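Local coordinates for protein diaminobutyrate-pyruvate transaminase and L-2,4-diaminobutyrate decarboxylase (Vibrio parahaemolyticus, PDB 2QMA) that probably binds pyridoxal 5'-phosphate and is thought to act as a transaminase and carbon-carbon lyase, this chain being its C-terminal decarboxylase domain, at residues Ala35-His40 with Ser82-Val87; Asn94-Phe97 with Asp102-Ala105; Met173-Ala178 with Phe213-Ser218; Leu301-His306 with Lys390-Met395. All blocks are in the same frame, centred on the assembly; numbering follows the deposited sequence.

Interaction 1: residues Ala35-His40 with Ser82-Val87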
loop_
_atom_site.group_PDB
_atom_site.type_symbol
_atom_site.label_atom_id
_atom_site.label_comp_id
_atom_site.label_asym_id
_atom_site.label_seq_id
_atom_site.Cartn_x
_atom_site.Cartn_y
_atom_site.Cartn_z
ATOM N N ALA A 35 -2.082 26.104 -2.663
ATOM C CA ALA A 35 -2.950 26.546 -1.569
ATOM C C ALA A 35 -4.389 26.770 -2.048
ATOM O O ALA A 35 -5.346 26.326 -1.403
ATOM C CB ALA A 35 -2.381 27.814 -0.948
ATOM N N SER A 36 -4.527 27.429 -3.200
ATOM C CA SER A 36 -5.826 27.740 -3.773
ATOM C C SER A 36 -6.620 26.480 -4.132
ATOM O O SER A 36 -7.838 26.416 -3.896
ATOM C CB SER A 36 -5.644 28.635 -5.002
ATOM O OG SER A 36 -6.892 28.977 -5.565
ATOM N N VAL A 37 -5.933 25.476 -4.696
ATOM C CA VAL A 37 -6.573 24.211 -5.084
ATOM C C VAL A 37 -7.039 23.369 -3.865
ATOM O O VAL A 37 -8.170 22.878 -3.811
ATOM C CB VAL A 37 -5.640 23.375 -6.038
ATOM C CG1 VAL A 37 -6.136 21.931 -6.218
ATOM C CG2 VAL A 37 -5.463 24.090 -7.396
HETATM N N MSE A 38 -6.151 23.254 -2.892
HETATM C CA MSE A 38 -6.400 22.539 -1.656
HETATM C C MSE A 38 -7.505 23.217 -0.866
HETATM O O MSE A 38 -8.373 22.535 -0.357
HETATM C CB MSE A 38 -5.113 22.467 -0.843
HETATM C CG MSE A 38 -4.009 21.636 -1.500
HETATM SE SE MSE A 38 -4.567 20.005 -2.426
HETATM C CE MSE A 38 -3.483 20.230 -4.058
ATOM N N SER A 39 -7.473 24.551 -0.757
ATOM C CA SER A 39 -8.564 25.271 -0.110
ATOM C C SER A 39 -9.915 25.013 -0.826
ATOM O O SER A 39 -10.929 24.799 -0.169
ATOM C CB SER A 39 -8.244 26.772 0.010
ATOM O OG SER A 39 -7.311 26.999 1.068
ATOM N N HIS A 40 -9.908 25.035 -2.168
ATOM C CA HIS A 40 -11.069 24.637 -2.986
ATOM C C HIS A 40 -11.573 23.238 -2.604
ATOM O O HIS A 40 -12.768 23.026 -2.400
ATOM C CB HIS A 40 -10.744 24.666 -4.490
ATOM C CG HIS A 40 -11.956 24.548 -5.363
ATOM N ND1 HIS A 40 -12.700 25.641 -5.754
ATOM C CD2 HIS A 40 -12.586 23.465 -5.879
ATOM C CE1 HIS A 40 -13.726 25.236 -6.485
ATOM N NE2 HIS A 40 -13.679 23.918 -6.575
ATOM N N SER A 82 -12.719 22.627 -11.506
ATOM C CA SER A 82 -13.992 22.070 -12.014
ATOM C C SER A 82 -14.019 20.532 -11.900
ATOM O O SER A 82 -15.061 19.948 -11.602
ATOM C CB SER A 82 -14.388 22.595 -13.410
ATOM O OG SER A 82 -13.580 22.090 -14.460
ATOM N N VAL A 83 -12.867 19.899 -12.116
ATOM C CA VAL A 83 -12.741 18.452 -11.982
ATOM C C VAL A 83 -12.995 18.050 -10.524
ATOM O O VAL A 83 -13.670 17.039 -10.256
ATOM C CB VAL A 83 -11.356 17.957 -12.423
ATOM C CG1 VAL A 83 -11.237 16.443 -12.164
ATOM C CG2 VAL A 83 -11.084 18.286 -13.938
ATOM N N ILE A 84 -12.447 18.847 -9.601
ATOM C CA ILE A 84 -12.699 18.683 -8.176
ATOM C C ILE A 84 -14.204 18.792 -7.899
ATOM O O ILE A 84 -14.739 18.019 -7.124
ATOM C CB ILE A 84 -11.919 19.717 -7.319
ATOM C CG1 ILE A 84 -10.428 19.339 -7.267
ATOM C CG2 ILE A 84 -12.462 19.785 -5.904
ATOM C CD1 ILE A 84 -9.520 20.511 -6.885
ATOM N N ASP A 85 -14.876 19.760 -8.534
ATOM C CA ASP A 85 -16.319 19.977 -8.329
ATOM C C ASP A 85 -17.083 18.753 -8.796
ATOM O O ASP A 85 -17.985 18.278 -8.118
ATOM C CB ASP A 85 -16.825 21.158 -9.172
ATOM C CG ASP A 85 -16.456 22.506 -8.607
ATOM O OD1 ASP A 85 -16.034 22.617 -7.429
ATOM O OD2 ASP A 85 -16.613 23.483 -9.385
ATOM N N ASP A 86 -16.703 18.266 -9.975
ATOM C CA ASP A 86 -17.296 17.100 -10.612
ATOM C C ASP A 86 -17.139 15.837 -9.774
ATOM O O ASP A 86 -18.068 15.059 -9.679
ATOM C CB ASP A 86 -16.657 16.852 -11.985
ATOM C CG ASP A 86 -17.092 17.879 -13.021
ATOM O OD1 ASP A 86 -17.941 18.714 -12.688
ATOM O OD2 ASP A 86 -16.574 17.877 -14.153
ATOM N N VAL A 87 -15.959 15.623 -9.211
ATOM C CA VAL A 87 -15.745 14.437 -8.351
ATOM C C VAL A 87 -16.483 14.570 -7.039
ATOM O O VAL A 87 -17.049 13.607 -6.560
ATOM C CB VAL A 87 -14.266 14.085 -8.105
ATOM C CG1 VAL A 87 -13.616 13.616 -9.396
ATOM C CG2 VAL A 87 -13.511 15.241 -7.553
#

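Interaction 2: residues Asn94-Phe97 with Asp102-Ala105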
loop_
_atom_site.group_PDB
_atom_site.type_symbol
_atom_site.label_atom_id
_atom_site.label_comp_id
_atom_site.label_asym_id
_atom_site.label_seq_id
_atom_site.Cartn_x
_atom_site.Cartn_y
_atom_site.Cartn_z
ATOM N N ASN A 94 -21.774 10.180 -3.475
ATOM C CA ASN A 94 -22.309 8.816 -3.555
ATOM C C ASN A 94 -21.431 7.728 -2.913
ATOM O O ASN A 94 -21.573 6.545 -3.230
ATOM C CB ASN A 94 -22.625 8.455 -4.996
ATOM C CG ASN A 94 -23.737 9.335 -5.599
ATOM O OD1 ASN A 94 -24.847 9.405 -5.061
ATOM N ND2 ASN A 94 -23.421 10.027 -6.685
ATOM N N ALA A 95 -20.538 8.145 -2.026
ATOM C CA ALA A 95 -19.609 7.254 -1.313
ATOM C C ALA A 95 -20.280 6.638 -0.066
ATOM O O ALA A 95 -21.416 6.957 0.266
ATOM C CB ALA A 95 -18.383 8.027 -0.924
ATOM N N ILE A 96 -19.561 5.762 0.623
ATOM C CA ILE A 96 -20.067 5.201 1.864
ATOM C C ILE A 96 -19.492 6.062 2.995
ATOM O O ILE A 96 -18.259 6.125 3.170
ATOM C CB ILE A 96 -19.603 3.683 2.020
ATOM C CG1 ILE A 96 -20.135 2.765 0.882
ATOM C CG2 ILE A 96 -19.916 3.174 3.446
ATOM C CD1 ILE A 96 -21.696 2.452 0.932
ATOM N N PHE A 97 -20.369 6.725 3.764
ATOM C CA PHE A 97 -19.917 7.619 4.819
ATOM C C PHE A 97 -19.749 6.961 6.187
ATOM O O PHE A 97 -20.725 6.783 6.945
ATOM C CB PHE A 97 -20.792 8.875 4.864
ATOM C CG PHE A 97 -20.581 9.750 3.670
ATOM C CD1 PHE A 97 -19.607 10.753 3.699
ATOM C CD2 PHE A 97 -21.312 9.544 2.506
ATOM C CE1 PHE A 97 -19.371 11.559 2.582
ATOM C CE2 PHE A 97 -21.071 10.342 1.385
ATOM C CZ PHE A 97 -20.072 11.343 1.444
ATOM N N ASP A 102 -25.041 5.368 11.120
ATOM C CA ASP A 102 -25.719 4.159 10.629
ATOM C C ASP A 102 -24.823 3.378 9.661
ATOM O O ASP A 102 -25.209 2.366 9.113
ATOM C CB ASP A 102 -27.094 4.526 10.020
ATOM C CG ASP A 102 -28.071 5.062 11.070
ATOM O OD1 ASP A 102 -28.006 4.613 12.242
ATOM O OD2 ASP A 102 -28.903 5.928 10.703
ATOM N N CYS A 103 -23.589 3.845 9.516
ATOM C CA CYS A 103 -22.538 3.066 8.853
ATOM C C CYS A 103 -21.749 2.272 9.910
ATOM O O CYS A 103 -20.922 2.829 10.626
ATOM C CB CYS A 103 -21.636 3.987 8.059
ATOM S SG CYS A 103 -20.469 3.042 7.028
ATOM N N ILE A 104 -22.024 0.970 10.027
ATOM C CA ILE A 104 -21.681 0.253 11.252
ATOM C C ILE A 104 -21.500 -1.240 11.021
ATOM O O ILE A 104 -21.816 -2.044 11.906
ATOM C CB ILE A 104 -22.781 0.521 12.365
ATOM C CG1 ILE A 104 -22.200 0.302 13.761
ATOM C CG2 ILE A 104 -24.024 -0.303 12.122
ATOM C CD1 ILE A 104 -23.025 0.892 14.957
ATOM N N ALA A 105 -20.989 -1.614 9.837
ATOM C CA ALA A 105 -20.936 -3.006 9.415
ATOM C C ALA A 105 -19.595 -3.709 9.718
ATOM O O ALA A 105 -19.583 -4.824 10.260
ATOM C CB ALA A 105 -21.206 -3.103 7.919
#

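Interaction 3: residues Met173-Ala178 with Phe213-Ser218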
loop_
_atom_site.group_PDB
_atom_site.type_symbol
_atom_site.label_atom_id
_atom_site.label_comp_id
_atom_site.label_asym_id
_atom_site.label_seq_id
_atom_site.Cartn_x
_atom_site.Cartn_y
_atom_site.Cartn_z
HETATM N N MSE A 173 3.571 -11.391 5.709
HETATM C CA MSE A 173 4.979 -11.220 6.027
HETATM C C MSE A 173 5.373 -11.977 7.293
HETATM O O MSE A 173 6.384 -12.630 7.299
HETATM C CB MSE A 173 5.329 -9.755 6.135
HETATM C CG MSE A 173 5.643 -9.163 4.788
HETATM SE SE MSE A 173 6.034 -7.335 4.972
HETATM C CE MSE A 173 6.971 -7.299 6.698
ATOM N N GLY A 174 4.550 -11.906 8.345
ATOM C CA GLY A 174 4.820 -12.649 9.593
ATOM C C GLY A 174 4.963 -14.141 9.285
ATOM O O GLY A 174 5.910 -14.795 9.734
ATOM N N LEU A 175 4.037 -14.685 8.508
ATOM C CA LEU A 175 4.063 -16.109 8.196
ATOM C C LEU A 175 5.144 -16.496 7.195
ATOM O O LEU A 175 5.676 -17.608 7.264
ATOM C CB LEU A 175 2.686 -16.578 7.715
ATOM C CG LEU A 175 1.596 -16.510 8.799
ATOM C CD1 LEU A 175 0.220 -16.703 8.171
ATOM C CD2 LEU A 175 1.794 -17.532 9.900
HETATM N N MSE A 176 5.454 -15.615 6.251
HETATM C CA MSE A 176 6.622 -15.851 5.386
HETATM C C MSE A 176 7.917 -15.867 6.210
HETATM O O MSE A 176 8.794 -16.692 5.974
HETATM C CB MSE A 176 6.788 -14.776 4.312
HETATM C CG MSE A 176 7.778 -15.229 3.244
HETATM SE SE MSE A 176 7.960 -13.791 1.981
HETATM C CE MSE A 176 6.100 -13.817 1.538
ATOM N N LEU A 177 8.058 -14.951 7.168
ATOM C CA LEU A 177 9.261 -15.005 8.050
ATOM C C LEU A 177 9.307 -16.354 8.753
ATOM O O LEU A 177 10.358 -16.983 8.830
ATOM C CB LEU A 177 9.335 -13.859 9.069
ATOM C CG LEU A 177 9.572 -12.492 8.409
ATOM C CD1 LEU A 177 9.398 -11.408 9.487
ATOM C CD2 LEU A 177 10.931 -12.433 7.724
ATOM N N ALA A 178 8.151 -16.813 9.217
ATOM C CA ALA A 178 8.077 -18.117 9.920
ATOM C C ALA A 178 8.511 -19.259 9.003
ATOM O O ALA A 178 9.209 -20.144 9.435
ATOM C CB ALA A 178 6.673 -18.357 10.455
ATOM N N PHE A 213 -9.031 -15.150 6.911
ATOM C CA PHE A 213 -8.736 -16.035 5.782
ATOM C C PHE A 213 -7.451 -15.638 5.068
ATOM O O PHE A 213 -7.006 -16.347 4.173
ATOM C CB PHE A 213 -9.915 -16.142 4.794
ATOM C CG PHE A 213 -9.870 -17.396 3.941
ATOM C CD1 PHE A 213 -10.481 -18.572 4.376
ATOM C CD2 PHE A 213 -9.182 -17.409 2.717
ATOM C CE1 PHE A 213 -10.427 -19.733 3.601
ATOM C CE2 PHE A 213 -9.122 -18.561 1.936
ATOM C CZ PHE A 213 -9.745 -19.726 2.376
ATOM N N THR A 214 -6.830 -14.526 5.483
ATOM C CA THR A 214 -5.499 -14.215 4.973
ATOM C C THR A 214 -4.458 -15.239 5.485
ATOM O O THR A 214 -3.309 -15.201 5.037
ATOM C CB THR A 214 -5.006 -12.751 5.238
ATOM O OG1 THR A 214 -5.141 -12.413 6.628
ATOM C CG2 THR A 214 -5.783 -11.733 4.370
ATOM N N VAL A 215 -4.836 -16.140 6.396
ATOM C CA VAL A 215 -3.910 -17.264 6.754
ATOM C C VAL A 215 -3.820 -18.262 5.593
ATOM O O VAL A 215 -2.741 -18.598 5.145
ATOM C CB VAL A 215 -4.233 -18.013 8.112
ATOM C CG1 VAL A 215 -3.240 -19.167 8.369
ATOM C CG2 VAL A 215 -4.212 -17.057 9.301
ATOM N N GLN A 216 -4.970 -18.757 5.137
ATOM C CA GLN A 216 -5.030 -19.623 3.966
ATOM C C GLN A 216 -4.443 -18.879 2.745
ATOM O O GLN A 216 -3.648 -19.435 2.001
ATOM C CB GLN A 216 -6.486 -19.996 3.700
ATOM C CG GLN A 216 -7.047 -20.942 4.738
ATOM C CD GLN A 216 -7.533 -20.310 6.078
ATOM O OE1 GLN A 216 -7.223 -19.170 6.451
ATOM N NE2 GLN A 216 -8.314 -21.089 6.799
ATOM N N LYS A 217 -4.820 -17.606 2.571
ATOM C CA LYS A 217 -4.387 -16.851 1.372
ATOM C C LYS A 217 -2.875 -16.641 1.455
ATOM O O LYS A 217 -2.176 -16.720 0.448
ATOM C CB LYS A 217 -5.096 -15.498 1.258
ATOM C CG LYS A 217 -6.592 -15.610 1.031
ATOM C CD LYS A 217 -7.221 -14.246 0.798
ATOM C CE LYS A 217 -7.728 -14.114 -0.628
ATOM N NZ LYS A 217 -8.703 -12.960 -0.753
ATOM N N SER A 218 -2.383 -16.420 2.668
ATOM C CA SER A 218 -0.947 -16.249 2.897
ATOM C C SER A 218 -0.231 -17.534 2.527
ATOM O O SER A 218 0.766 -17.514 1.819
ATOM C CB SER A 218 -0.679 -15.884 4.364
ATOM O OG SER A 218 -0.978 -14.507 4.530
#

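Interaction 4: residues Leu301-His306 with Lys390-Met395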
loop_
_atom_site.group_PDB
_atom_site.type_symbol
_atom_site.label_atom_id
_atom_site.label_comp_id
_atom_site.label_asym_id
_atom_site.label_seq_id
_atom_site.Cartn_x
_atom_site.Cartn_y
_atom_site.Cartn_z
ATOM N N LEU A 301 -6.349 -2.674 21.876
ATOM C CA LEU A 301 -6.640 -2.765 23.313
ATOM C C LEU A 301 -5.387 -2.675 24.203
ATOM O O LEU A 301 -5.481 -2.533 25.425
ATOM C CB LEU A 301 -7.389 -4.049 23.605
ATOM C CG LEU A 301 -8.777 -4.174 23.004
ATOM C CD1 LEU A 301 -9.382 -5.483 23.579
ATOM C CD2 LEU A 301 -9.695 -2.920 23.321
ATOM N N ILE A 302 -4.211 -2.802 23.589
ATOM C CA ILE A 302 -2.950 -2.571 24.294
ATOM C C ILE A 302 -2.939 -1.203 25.020
ATOM O O ILE A 302 -2.275 -1.056 26.063
ATOM C CB ILE A 302 -1.726 -2.706 23.344
ATOM C CG1 ILE A 302 -0.482 -3.136 24.132
ATOM C CG2 ILE A 302 -1.543 -1.425 22.474
ATOM C CD1 ILE A 302 -0.505 -4.601 24.535
ATOM N N LEU A 303 -3.707 -0.243 24.497
ATOM C CA LEU A 303 -3.743 1.118 25.069
ATOM C C LEU A 303 -4.858 1.342 26.091
ATOM O O LEU A 303 -4.908 2.421 26.743
ATOM C CB LEU A 303 -3.906 2.186 23.978
ATOM C CG LEU A 303 -2.835 2.272 22.896
ATOM C CD1 LEU A 303 -3.180 3.392 21.866
ATOM C CD2 LEU A 303 -1.424 2.411 23.500
ATOM N N SER A 304 -5.712 0.336 26.251
ATOM C CA SER A 304 -6.909 0.449 27.069
ATOM C C SER A 304 -6.768 -0.228 28.436
ATOM O O SER A 304 -5.727 -0.845 28.760
ATOM C CB SER A 304 -8.080 -0.234 26.361
ATOM O OG SER A 304 -7.977 -1.660 26.561
ATOM N N SER A 305 -7.852 -0.158 29.200
ATOM C CA SER A 305 -7.956 -0.815 30.524
ATOM C C SER A 305 -8.039 -2.326 30.405
ATOM O O SER A 305 -8.044 -3.034 31.425
ATOM C CB SER A 305 -9.217 -0.336 31.271
ATOM O OG SER A 305 -8.998 0.999 31.667
ATOM N N HIS A 306 -8.116 -2.808 29.168
ATOM C CA HIS A 306 -8.338 -4.234 28.892
ATOM C C HIS A 306 -7.102 -4.878 28.267
ATOM O O HIS A 306 -7.176 -5.984 27.705
ATOM C CB HIS A 306 -9.541 -4.399 27.977
ATOM C CG HIS A 306 -10.792 -3.827 28.549
ATOM N ND1 HIS A 306 -11.656 -4.564 29.332
ATOM C CD2 HIS A 306 -11.310 -2.578 28.483
ATOM C CE1 HIS A 306 -12.671 -3.798 29.702
ATOM N NE2 HIS A 306 -12.479 -2.584 29.209
ATOM N N LYS A 390 -3.607 7.487 25.826
ATOM C CA LYS A 390 -4.569 7.384 26.923
ATOM C C LYS A 390 -5.993 7.685 26.417
ATOM O O LYS A 390 -6.923 6.964 26.741
ATOM C CB LYS A 390 -4.205 8.323 28.073
ATOM C CG LYS A 390 -5.009 8.073 29.352
ATOM C CD LYS A 390 -4.964 6.608 29.727
ATOM C CE LYS A 390 -5.519 6.354 31.132
ATOM N NZ LYS A 390 -6.990 6.679 31.248
ATOM N N ALA A 391 -6.138 8.750 25.612
ATOM C CA ALA A 391 -7.457 9.117 25.061
ATOM C C ALA A 391 -7.997 7.992 24.187
ATOM O O ALA A 391 -9.183 7.657 24.263
ATOM C CB ALA A 391 -7.411 10.436 24.287
ATOM N N LEU A 392 -7.132 7.425 23.330
ATOM C CA LEU A 392 -7.545 6.239 22.534
ATOM C C LEU A 392 -7.932 5.078 23.484
ATOM O O LEU A 392 -8.931 4.403 23.277
ATOM C CB LEU A 392 -6.450 5.799 21.551
ATOM C CG LEU A 392 -6.086 6.772 20.405
ATOM C CD1 LEU A 392 -4.805 6.342 19.649
ATOM C CD2 LEU A 392 -7.253 6.932 19.416
ATOM N N GLY A 393 -7.129 4.856 24.520
ATOM C CA GLY A 393 -7.457 3.844 25.520
ATOM C C GLY A 393 -8.834 4.070 26.104
ATOM O O GLY A 393 -9.658 3.145 26.181
ATOM N N ASP A 394 -9.100 5.309 26.477
ATOM C CA ASP A 394 -10.427 5.681 27.026
ATOM C C ASP A 394 -11.588 5.422 26.035
ATOM O O ASP A 394 -12.666 4.944 26.433
ATOM C CB ASP A 394 -10.441 7.137 27.500
ATOM C CG ASP A 394 -9.520 7.415 28.685
ATOM O OD1 ASP A 394 -8.952 6.502 29.326
ATOM O OD2 ASP A 394 -9.352 8.611 28.975
HETATM N N MSE A 395 -11.359 5.713 24.751
HETATM C CA MSE A 395 -12.346 5.416 23.709
HETATM C C MSE A 395 -12.666 3.928 23.667
HETATM O O MSE A 395 -13.822 3.526 23.500
HETATM C CB MSE A 395 -11.866 5.911 22.333
HETATM C CG MSE A 395 -11.682 7.437 22.251
HETATM SE SE MSE A 395 -11.019 8.037 20.577
HETATM C CE MSE A 395 -10.459 9.814 21.032
#

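Interaction 1: residues Ala35-His40 with Ser82-Val87
His40 lays the edge of its imidazole along Ile84, with CD2 of His40 3.7 Å from CG2 of Ile84, and the two side chains run antiparallel alongside one another. Further round the same edge the ring meets Asp85, one residue further along the same helix, where NE2 of His40 donates to OD1 of Asp85 over 2.8 Å. The N-H...O angle of 155° makes the bond fairly straight. The acceptor oxygen lies close to the ring plane, but the donor reaches it from above the carboxylate plane. With CG anti to the backbone N (chi1 -168°), the imidazole extends from its own helix across the gap. The carboxylate would probably favour a protonated imidazole, though Asp85 is exposed and water should weaken the effect. Beside this polar pair, CG1 of Val37 touches CD1 of Ile84 at 3.7 Å, so each branch of Ile84 has its own partner: CG2 takes the ring edge, and the ethyl end takes the valine one helical turn earlier. Both aliphatic residues are buried, which leaves the His-carboxylate bond on the wetter side of the contact. The helical segments run nearly parallel, 17° apart, with axes 10.7 Å from each other, a separation bridged mainly by side chains. Helices 32-51 and 80-92 pair in the N-terminal helical region and also pack on the second subunit: Met38 on Val116 of the second subunit, in helix 113-125, and Ile84 on Met382 of the second subunit, in helix 377-386.

Interaction 2: residues Asn94-Phe97 with Asp102-Ala105
The long connection between helix 80-92 and helix 113-125 folds back on itself where Ile96 and Phe97 meet Cys103, whose CA lies 6.6 Å from the CA of Phe97. Both halves are irregular chain, and Cys103 carries the contact from the second half. Its CB presses against the carbonyl oxygen of Phe97, with 3.1 Å between CB of Cys103 and O of Phe97, a tight polar-to-aliphatic approach. Its sulfur, anti to the backbone N (chi1 -172°), reaches past that carbonyl to the preceding side chain. There SG of Cys103 touches CG2 of Ile96 at 3.6 Å; this is the methyl branch of the isoleucine, while CG1 takes the other direction. SG of Cys103 also stays 3.8 Å from O of Phe97, so thiol and carbonyl are neighbours by packing. The linker crosses here from the N-terminal helices to the region of the four-stranded antiparallel sheet near the C terminus: Phe97 is joined to Pro55 by a backbone hydrogen bond, and its ring turns from Cys103 toward helix 32-51 to pack on Val48 and Phe49, whereas Ile104 makes backbone hydrogen bonds with Val456 and Thr471, the latter at the end of strand 465-471. On the dimer side, the carbonyl of Ile96 is hydrogen-bonded to NE2 of Gln127 of the second subunit, and Phe97 packs on Leu125 of the second subunit.

Interaction 3: residues Met173-Ala178 with Phe213-Ser218
Leu175 reaches from helix 167-187 into the side of helix 214-221 with a single methyl. CD1 of Leu175 rests 4.0 Å from CB of Ser218. The same CD1 of Leu175 lies at a looser 4.3 Å from CG1 of Val215, so the branch end sits at a spot framed by two residues three apart on one helical face. The rotamer accounts for this reach: CG lies anti to the carbonyl carbon (chi1 -66°), and CD1 then continues in extended fashion (chi2 168°), carrying the methyl straight outward while CD2 branches off beside it. The extension bridges a backbone separation of 7.3 Å between the CA atoms of Leu175 and Ser218. On the receiving side, Val215 keeps CG1 anti to its backbone N (chi1 179°), which presents that methyl to the leucine. Ser218 offers only its CB carbon to Leu175, and between segments 173-178 and 213-218 the contact is van der Waals. All three residues are buried. Leu175 and Val215 also both touch Val263 on strand 258-265, so the two helices meet over a shared strand residue. Nearby, OG1 of Thr214 is hydrogen-bonded to Asn171 of helix 167-187, a polar tie beside the apolar one. Met176, on the next position of the helix, packs on Trp221 of the second subunit. Helices lodged in this way against a central, largely parallel seven-stranded sheet are characteristic of the large domain of fold-type I pyridoxal-phosphate enzymes.

Interaction 4: residues Leu301-His306 with Lys390-Met395
Backbone meets backbone where Ser304 crosses Gly393, their CA atoms just 3.8 Å apart. CA of Gly393 comes up to O of Leu303 from the side of the carbonyl, at 3.2 Å, in a CA-H...O contact with an angle of 132° at the hydrogen. Having no side chain, Gly393 lets the loop settle directly on helix 389-411. CB of Ser304 lies 3.7 Å from O of Gly393. Next to this crossing, Leu303 and Leu392 run side by side and point the same way, their CD1 atoms 4.0 Å apart. The loop follows strand 290-295 of the central sheet in this fold-type I domain, and the side chain of Leu392 is about 11 Å from that of Lys325, the predicted attachment lysine for pyridoxal phosphate, which carries no cofactor here. Ser304 fixes the loop from within. With chi1 at 79°, its OG sits between backbone N and carbonyl carbon and bonds back to O of Leu301 at 2.9 Å, in the carbonyl plane on a lone pair. The same OG of Ser304 accepts from N of His306, also at 2.9 Å, making an ST turn. Within helix 389-411, NZ of Lys390 forms a salt bridge with OD1 of Asp394 at 2.8 Å, one turn along, met on the syn lone pair of that OD1. Asp394 also packs on Trp19 of the second subunit.

How the interactions relate
Followed from the N terminus, the four contacts come in series, so none nests in or crosses another. Interaction 1 closes a loop of 41 intervening residues, joining helices 32-51 and 80-92 of the N-terminal region. Interaction 2 closes a turn of only four residues soon after, its nearest atoms about 7 Å from those of interaction 1, where the chain passes toward the C-terminal sheet. Interaction 3, on the opposite side of the chain's centre from both, brings two helices of the large domain together after 34 residues. Interaction 4 spans the longest loop, 83 residues, tying a post-strand loop to helix 389-411. All four have residues that pack on the second subunit.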